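Local structure of beta-galactosidase (4MAD) at residues V67-N70 and L71-E75; N177-K180 and Y181-L185; N300-E303 and T304-Q307. The protein probably hydrolyses terminal non-reducing beta-D-galactose residues in beta-D-galactosides, as a retaining glycosidase of family 35 from Bacillus circulans. All coordinates share one frame; numbering follows the deposited sequence.

Contact 1: V67-N70 and L71-E75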
loop_
_atom_site.group_PDB
_atom_site.type_symbol
_atom_site.label_atom_id
_atom_site.label_comp_id
_atom_site.label_asym_id
_atom_site.label_seq_id
_atom_site.Cartn_x
_atom_site.Cartn_y
_atom_site.Cartn_z
ATOM N N VAL A 67 -4.691 -0.129 10.442
ATOM C CA VAL A 67 -4.181 -1.480 10.648
ATOM C C VAL A 67 -4.376 -2.301 9.383
ATOM O O VAL A 67 -5.441 -2.382 8.936
ATOM C CB VAL A 67 -4.940 -2.243 11.746
ATOM C CG1 VAL A 67 -4.330 -3.535 11.949
ATOM C CG2 VAL A 67 -4.976 -1.458 13.053
ATOM N N ALA A 68 -3.331 -2.948 8.884
ATOM C CA ALA A 68 -3.364 -3.617 7.618
ATOM C C ALA A 68 -3.624 -5.116 7.829
ATOM O O ALA A 68 -2.754 -5.838 8.147
ATOM C CB ALA A 68 -2.067 -3.411 6.918
ATOM N N TRP A 69 -4.843 -5.548 7.601
ATOM C CA TRP A 69 -5.211 -6.925 7.839
ATOM C C TRP A 69 -4.351 -7.878 7.024
ATOM O O TRP A 69 -3.856 -8.784 7.536
ATOM C CB TRP A 69 -6.689 -7.109 7.469
ATOM C CG TRP A 69 -7.301 -8.460 7.693
ATOM C CD1 TRP A 69 -6.719 -9.556 8.210
ATOM C CD2 TRP A 69 -8.640 -8.846 7.356
ATOM N NE1 TRP A 69 -7.612 -10.600 8.251
ATOM C CE2 TRP A 69 -8.799 -10.178 7.730
ATOM C CE3 TRP A 69 -9.719 -8.185 6.806
ATOM C CZ2 TRP A 69 -9.987 -10.844 7.552
ATOM C CZ3 TRP A 69 -10.909 -8.871 6.640
ATOM C CH2 TRP A 69 -11.022 -10.168 7.013
ATOM N N ASN A 70 -4.139 -7.573 5.750
ATOM C CA ASN A 70 -3.334 -8.429 4.892
ATOM C C ASN A 70 -1.920 -8.630 5.456
ATOM O O ASN A 70 -1.338 -9.652 5.288
ATOM C CB ASN A 70 -3.329 -7.991 3.406
ATOM C CG ASN A 70 -2.881 -6.536 3.187
ATOM O OD1 ASN A 70 -2.537 -5.880 4.067
ATOM N ND2 ASN A 70 -2.912 -6.096 1.944
ATOM N N LEU A 71 -1.383 -7.625 6.126
ATOM C CA LEU A 71 -0.102 -7.795 6.746
ATOM C C LEU A 71 -0.160 -8.783 7.905
ATOM O O LEU A 71 0.653 -9.610 8.024
ATOM C CB LEU A 71 0.473 -6.475 7.172
ATOM C CG LEU A 71 1.984 -6.308 7.264
ATOM C CD1 LEU A 71 2.596 -6.576 5.955
ATOM C CD2 LEU A 71 2.317 -4.918 7.702
ATOM N N HIS A 72 -1.143 -8.637 8.740
ATOM C CA HIS A 72 -1.385 -9.489 9.889
ATOM C C HIS A 72 -1.894 -10.922 9.700
ATOM O O HIS A 72 -1.703 -11.706 10.577
ATOM C CB HIS A 72 -2.214 -8.765 10.903
ATOM C CG HIS A 72 -1.591 -7.474 11.305
ATOM N ND1 HIS A 72 -0.357 -7.423 11.892
ATOM C CD2 HIS A 72 -1.964 -6.191 11.118
ATOM C CE1 HIS A 72 -0.020 -6.171 12.089
ATOM N NE2 HIS A 72 -0.976 -5.400 11.631
ATOM N N GLU A 73 -2.627 -11.159 8.630
ATOM C CA GLU A 73 -3.158 -12.474 8.299
ATOM C C GLU A 73 -2.922 -12.784 6.831
ATOM O O GLU A 73 -3.829 -12.881 6.104
ATOM C CB GLU A 73 -4.658 -12.597 8.618
ATOM C CG GLU A 73 -5.076 -14.011 8.879
ATOM C CD GLU A 73 -6.524 -14.215 9.256
ATOM O OE1 GLU A 73 -6.874 -15.376 9.390
ATOM O OE2 GLU A 73 -7.250 -13.246 9.415
ATOM N N PRO A 74 -1.666 -12.914 6.471
ATOM C CA PRO A 74 -1.257 -13.129 5.082
ATOM C C PRO A 74 -1.805 -14.413 4.499
ATOM O O PRO A 74 -2.057 -14.496 3.349
ATOM C CB PRO A 74 0.252 -13.147 5.150
ATOM C CG PRO A 74 0.570 -13.440 6.538
ATOM C CD PRO A 74 -0.519 -12.869 7.372
ATOM N N GLU A 75 -1.961 -15.398 5.350
ATOM C CA GLU A 75 -2.690 -16.576 5.013
ATOM C C GLU A 75 -3.689 -16.844 6.119
ATOM O O GLU A 75 -3.411 -16.618 7.249
ATOM C CB GLU A 75 -1.775 -17.790 4.843
ATOM C CG GLU A 75 -0.568 -17.606 4.030
ATOM C CD GLU A 75 -0.885 -17.470 2.584
ATOM O OE1 GLU A 75 -1.936 -17.900 2.206
ATOM O OE2 GLU A 75 -0.085 -16.909 1.886
#
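Ala68 and Trp69 hand their carbonyls to His72 and Glu73 in one short helical turn. Ala68 stands at the N-cap position and Glu73 is the first residue to leave helical angles. His72 N donates to Ala68 O at 3.3 Å, nearly straight. Leu71 N also points at Ala68 O, but this bond is weak. Glu73 N donates to Trp69 O at 2.9 Å and closes the turn. Pro74 has no N-H to continue the pattern; its CA makes a CH...O contact with Asn70 O.

The side chains of Trp69 and Glu73 run side by side in the same direction. With CG anti to the backbone N in both (chi1 -178° and -154°), the indole and the extended glutamate chain line up. Trp69 NE1 then donates to Glu73 OE2 at 2.9 Å, at an angle of 173°. The oxygen lies in the indole plane; the N-H meets it on the anti side of the carboxylate, tilted somewhat out of that group's plane. Glu73 CB packs against Trp69 CD1 at 3.7 Å. The other oxygen, Glu73 OE1, accepts from Gly77 N, so both ends of the carboxylate are held. Replacing Trp69 by an alanine removes the indole, and Glu73 OE2 would probably lose its donor and Tyr144 its stacking partner. His72 CD2 approaches Val67 CG1 at 3.7 Å, their side chains crossing at about a right angle. Its NE2 bonds to Tyr40 OH and its ND1 to Val80 O, which fixes the ring's rotation.

The turn directly follows barrel strand 62-66. Helix 135-152 packs beside it: Tyr144 stacks on Trp69 and Leu148 touches Val67. Asn70 OD1 takes a bond from Trp113 NE1, tying the turn to the loop after strand 100-104.

Contact 2: N177-K180 and Y181-L185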
loop_
_atom_site.group_PDB
_atom_site.type_symbol
_atom_site.label_atom_id
_atom_site.label_comp_id
_atom_site.label_asym_id
_atom_site.label_seq_id
_atom_site.Cartn_x
_atom_site.Cartn_y
_atom_site.Cartn_z
ATOM N N ASN A 177 -24.264 1.173 1.550
ATOM C CA ASN A 177 -25.238 1.654 2.512
ATOM C C ASN A 177 -25.803 0.592 3.476
ATOM O O ASN A 177 -26.874 0.730 3.928
ATOM C CB ASN A 177 -26.366 2.364 1.814
ATOM C CG ASN A 177 -27.287 1.425 1.201
ATOM O OD1 ASN A 177 -26.952 0.314 1.005
ATOM N ND2 ASN A 177 -28.457 1.867 0.914
ATOM N N ASP A 178 -25.058 -0.445 3.761
ATOM C CA ASP A 178 -25.539 -1.517 4.587
ATOM C C ASP A 178 -25.404 -1.248 6.056
ATOM O O ASP A 178 -24.417 -1.507 6.639
ATOM C CB ASP A 178 -24.819 -2.813 4.254
ATOM C CG ASP A 178 -25.522 -4.042 4.789
ATOM O OD1 ASP A 178 -26.070 -3.997 5.869
ATOM O OD2 ASP A 178 -25.461 -5.059 4.113
ATOM N N GLN A 179 -26.508 -0.777 6.614
ATOM C CA GLN A 179 -26.598 -0.414 8.005
ATOM C C GLN A 179 -26.468 -1.588 8.947
ATOM O O GLN A 179 -25.874 -1.484 9.970
ATOM C CB GLN A 179 -27.761 0.551 8.277
ATOM C CG GLN A 179 -27.834 1.122 9.673
ATOM C CD GLN A 179 -26.870 2.238 9.975
ATOM O OE1 GLN A 179 -26.328 2.879 9.099
ATOM N NE2 GLN A 179 -26.692 2.487 11.240
ATOM N N LYS A 180 -26.991 -2.726 8.555
ATOM C CA LYS A 180 -26.841 -3.880 9.371
ATOM C C LYS A 180 -25.375 -4.218 9.512
ATOM O O LYS A 180 -24.950 -4.592 10.546
ATOM C CB LYS A 180 -27.572 -5.072 8.783
ATOM C CG LYS A 180 -29.014 -5.142 9.115
ATOM C CD LYS A 180 -29.609 -6.509 8.812
ATOM C CE LYS A 180 -29.296 -7.538 9.879
ATOM N NZ LYS A 180 -30.376 -7.810 10.881
ATOM N N TYR A 181 -24.641 -4.121 8.429
ATOM C CA TYR A 181 -23.207 -4.358 8.484
ATOM C C TYR A 181 -22.491 -3.366 9.402
ATOM O O TYR A 181 -21.715 -3.751 10.206
ATOM C CB TYR A 181 -22.632 -4.197 7.095
ATOM C CG TYR A 181 -21.116 -4.084 6.983
ATOM C CD1 TYR A 181 -20.286 -4.946 7.607
ATOM C CD2 TYR A 181 -20.543 -3.135 6.210
ATOM C CE1 TYR A 181 -18.925 -4.832 7.470
ATOM C CE2 TYR A 181 -19.211 -3.016 6.094
ATOM C CZ TYR A 181 -18.402 -3.863 6.713
ATOM O OH TYR A 181 -17.089 -3.725 6.560
ATOM N N LEU A 182 -22.798 -2.087 9.263
ATOM C CA LEU A 182 -22.149 -1.090 10.085
ATOM C C LEU A 182 -22.454 -1.303 11.574
ATOM O O LEU A 182 -21.615 -1.200 12.399
ATOM C CB LEU A 182 -22.572 0.295 9.671
ATOM C CG LEU A 182 -22.088 0.788 8.323
ATOM C CD1 LEU A 182 -22.650 2.143 7.979
ATOM C CD2 LEU A 182 -20.626 0.807 8.273
ATOM N N GLN A 183 -23.698 -1.614 11.868
ATOM C CA GLN A 183 -24.116 -1.883 13.214
ATOM C C GLN A 183 -23.452 -3.091 13.781
ATOM O O GLN A 183 -23.063 -3.104 14.891
ATOM C CB GLN A 183 -25.639 -1.919 13.343
ATOM C CG GLN A 183 -26.247 -0.581 13.084
ATOM C CD GLN A 183 -27.695 -0.485 13.377
ATOM O OE1 GLN A 183 -28.224 -1.291 14.050
ATOM N NE2 GLN A 183 -28.342 0.507 12.832
ATOM N N TYR A 184 -23.313 -4.110 12.979
ATOM C CA TYR A 184 -22.641 -5.271 13.443
ATOM C C TYR A 184 -21.170 -4.975 13.745
ATOM O O TYR A 184 -20.606 -5.424 14.701
ATOM C CB TYR A 184 -22.742 -6.342 12.406
ATOM C CG TYR A 184 -22.142 -7.619 12.855
ATOM C CD1 TYR A 184 -22.893 -8.543 13.520
ATOM C CD2 TYR A 184 -20.825 -7.890 12.642
ATOM C CE1 TYR A 184 -22.359 -9.700 13.946
ATOM C CE2 TYR A 184 -20.278 -9.062 13.047
ATOM C CZ TYR A 184 -21.051 -9.972 13.713
ATOM O OH TYR A 184 -20.531 -11.157 14.156
ATOM N N LEU A 185 -20.567 -4.217 12.867
ATOM C CA LEU A 185 -19.176 -3.800 13.049
ATOM C C LEU A 185 -18.981 -2.939 14.297
ATOM O O LEU A 185 -18.104 -3.173 15.052
ATOM C CB LEU A 185 -18.708 -3.017 11.840
ATOM C CG LEU A 185 -17.279 -3.155 11.441
ATOM C CD1 LEU A 185 -16.869 -4.579 11.430
ATOM C CD2 LEU A 185 -17.034 -2.543 10.094
#
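Asp178 caps the first turn of helix 179-192 by reaching the backbone of Tyr181. Its CB lies 3.8 Å from Tyr181 CB. From there CG is set anti to the backbone N (chi1 -164°), which swings the carboxylate over the helix start. CG stays beside Tyr181 CB at 3.7 Å. At the tip, OD1 accepts from Tyr181 N at 2.9 Å with an N-H...O angle of 162°. The donor comes from above the carboxylate plane, 55° out of it. OD2 turns to Phe133 N, so each oxygen has a backbone donor. This is a classical N-cap. The negative charge is placed where it would probably interact well with the positive end of the helix dipole.

The main-chain bonds begin with Leu182 N to Asp178 O at 3.1 Å. Gln183 N to Gln179 O and Tyr184 N to Lys180 O follow. Tyr181 CB also touches Asp178 O at 3.3 Å, while its ring turns to the protein interior, where its OH bonds to Glu169 and Tyr137. The aliphatic start of Gln183 runs past Gln179 O, with its CG 3.3 Å from that oxygen.

Helix 179-192 links barrel strands 163-167 and 197-202 as a beta-alpha-beta crossover. Tyr184 OH bonds to Asp142. Both tyrosines also lean on Leu138, so this helix start packs against helix 135-152.

Contact 3: N300-E303 and T304-Q307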
loop_
_atom_site.group_PDB
_atom_site.type_symbol
_atom_site.label_atom_id
_atom_site.label_comp_id
_atom_site.label_asym_id
_atom_site.label_seq_id
_atom_site.Cartn_x
_atom_site.Cartn_y
_atom_site.Cartn_z
ATOM N N ASN A 300 -6.160 2.080 -8.323
ATOM C CA ASN A 300 -7.452 2.650 -8.540
ATOM C C ASN A 300 -7.919 2.254 -9.926
ATOM O O ASN A 300 -7.204 1.671 -10.682
ATOM C CB ASN A 300 -7.448 4.164 -8.409
ATOM C CG ASN A 300 -7.230 4.616 -6.994
ATOM O OD1 ASN A 300 -8.112 4.624 -6.220
ATOM N ND2 ASN A 300 -6.045 4.915 -6.695
ATOM N N HIS A 301 -9.177 2.510 -10.174
ATOM C CA HIS A 301 -9.748 2.284 -11.476
ATOM C C HIS A 301 -10.689 3.448 -11.761
ATOM O O HIS A 301 -11.538 3.690 -11.007
ATOM C CB HIS A 301 -10.512 0.948 -11.466
ATOM C CG HIS A 301 -10.751 0.380 -12.817
ATOM N ND1 HIS A 301 -11.527 1.012 -13.747
ATOM C CD2 HIS A 301 -10.293 -0.735 -13.409
ATOM C CE1 HIS A 301 -11.557 0.298 -14.849
ATOM N NE2 HIS A 301 -10.821 -0.768 -14.668
ATOM N N ASN A 302 -10.549 4.148 -12.858
ATOM C CA ASN A 302 -11.522 5.166 -13.113
ATOM C C ASN A 302 -12.624 4.515 -13.941
ATOM O O ASN A 302 -12.799 3.353 -13.880
ATOM C CB ASN A 302 -10.940 6.446 -13.686
ATOM C CG ASN A 302 -10.189 6.248 -14.943
ATOM O OD1 ASN A 302 -9.436 7.104 -15.364
ATOM N ND2 ASN A 302 -10.366 5.128 -15.543
ATOM N N GLU A 303 -13.353 5.197 -14.610
ATOM C CA GLU A 303 -14.301 4.311 -15.285
ATOM C C GLU A 303 -13.706 3.535 -16.452
ATOM O O GLU A 303 -14.300 2.633 -16.962
ATOM C CB GLU A 303 -15.502 5.121 -15.778
ATOM C CG GLU A 303 -16.337 5.734 -14.663
ATOM C CD GLU A 303 -16.874 4.692 -13.701
ATOM O OE1 GLU A 303 -17.288 3.609 -14.165
ATOM O OE2 GLU A 303 -16.885 4.956 -12.480
ATOM N N THR A 304 -12.586 3.846 -16.922
ATOM C CA THR A 304 -12.000 3.226 -18.063
ATOM C C THR A 304 -10.747 2.397 -17.785
ATOM O O THR A 304 -10.630 1.316 -18.281
ATOM C CB THR A 304 -11.714 4.266 -19.144
ATOM O OG1 THR A 304 -10.880 3.700 -20.127
ATOM C CG2 THR A 304 -11.037 5.436 -18.620
ATOM N N ASP A 305 -9.826 2.946 -16.998
ATOM C CA ASP A 305 -8.477 2.434 -16.802
ATOM C C ASP A 305 -8.134 2.045 -15.358
ATOM O O ASP A 305 -8.590 2.628 -14.468
ATOM C CB ASP A 305 -7.461 3.496 -17.151
ATOM C CG ASP A 305 -7.437 3.832 -18.633
ATOM O OD1 ASP A 305 -7.700 2.954 -19.442
ATOM O OD2 ASP A 305 -7.133 4.969 -18.953
ATOM N N TYR A 306 -7.316 1.031 -15.242
ATOM C CA TYR A 306 -6.700 0.535 -14.036
ATOM C C TYR A 306 -5.456 1.389 -13.806
ATOM O O TYR A 306 -4.725 1.634 -14.717
ATOM C CB TYR A 306 -6.338 -0.947 -14.193
ATOM C CG TYR A 306 -5.342 -1.444 -13.171
ATOM C CD1 TYR A 306 -5.737 -1.809 -11.907
ATOM C CD2 TYR A 306 -4.019 -1.517 -13.451
ATOM C CE1 TYR A 306 -4.848 -2.228 -10.975
ATOM C CE2 TYR A 306 -3.117 -1.937 -12.518
ATOM C CZ TYR A 306 -3.534 -2.282 -11.266
ATOM O OH TYR A 306 -2.663 -2.695 -10.317
ATOM N N GLN A 307 -5.254 1.872 -12.594
ATOM C CA GLN A 307 -4.173 2.810 -12.305
ATOM C C GLN A 307 -3.392 2.398 -11.051
ATOM O O GLN A 307 -3.861 2.503 -9.989
ATOM C CB GLN A 307 -4.737 4.210 -12.105
ATOM C CG GLN A 307 -5.750 4.656 -13.078
ATOM C CD GLN A 307 -6.567 5.871 -12.603
ATOM O OE1 GLN A 307 -7.251 5.827 -11.637
ATOM N NE2 GLN A 307 -6.471 6.931 -13.328
#
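Asn300 and Gln307 form an antiparallel hydrogen-bonded pair, with Asn300 N to Gln307 O at 2.9 Å and Gln307 N to Asn300 O at 2.7 Å. His301 and Tyr306 follow as the non-hydrogen-bonded pair. Asn302 N to Asp305 O, 3.0 Å, adds a bond nearer the turn.

The His301 ring folds across toward the opposite strand. Its CG is anti to the backbone N (chi1 -160°), which lays one face over Asp305 O, offset toward the rim. ND1 donates to Asn302 O at 2.7 Å, close to the ring plane, and this bond limits the ring's rotation. Tyr306 shares that side of the hairpin, its CB 4.0 Å from His301 CD2. Beyond the strand pair, Tyr306 OH is hydrogen-bonded to Gly460 O. On the other side, Gln307 OE1 lies 3.6 Å from Asn300 CB.

Asn302 and Thr304 lie side by side, pointing the same way.

The side chain of Asn300 is about 4 Å from a bound 2-(2-methoxyethoxy)ethanol, probably from the crystallisation liquor, and about 9 Å from that of Glu171, the predicted proton donor. The arrangement is a beta hairpin, 299-301 with 306-308, after the last barrel strand and at the edge of the predicted active-site region.

Overall arrangement
Contacts 1, 2 and 3 come in series along the chain, all inside the family 35 glycosyl hydrolase range. Contact 1 follows the second barrel strand, 62-66. Contact 2 opens the helix after the fourth, 163-167. Contact 3 lies beyond the eighth, 281-284. The centres of contacts 1 and 2 are about 22 Å apart, those of 1 and 3 about 25 Å, and those of 2 and 3 about 28 Å. None touches another. Contacts 1 and 2 share helix 135-152 as a neighbour, whereas contact 3 is a hairpin beyond the barrel strands that packs on the first all-beta domain.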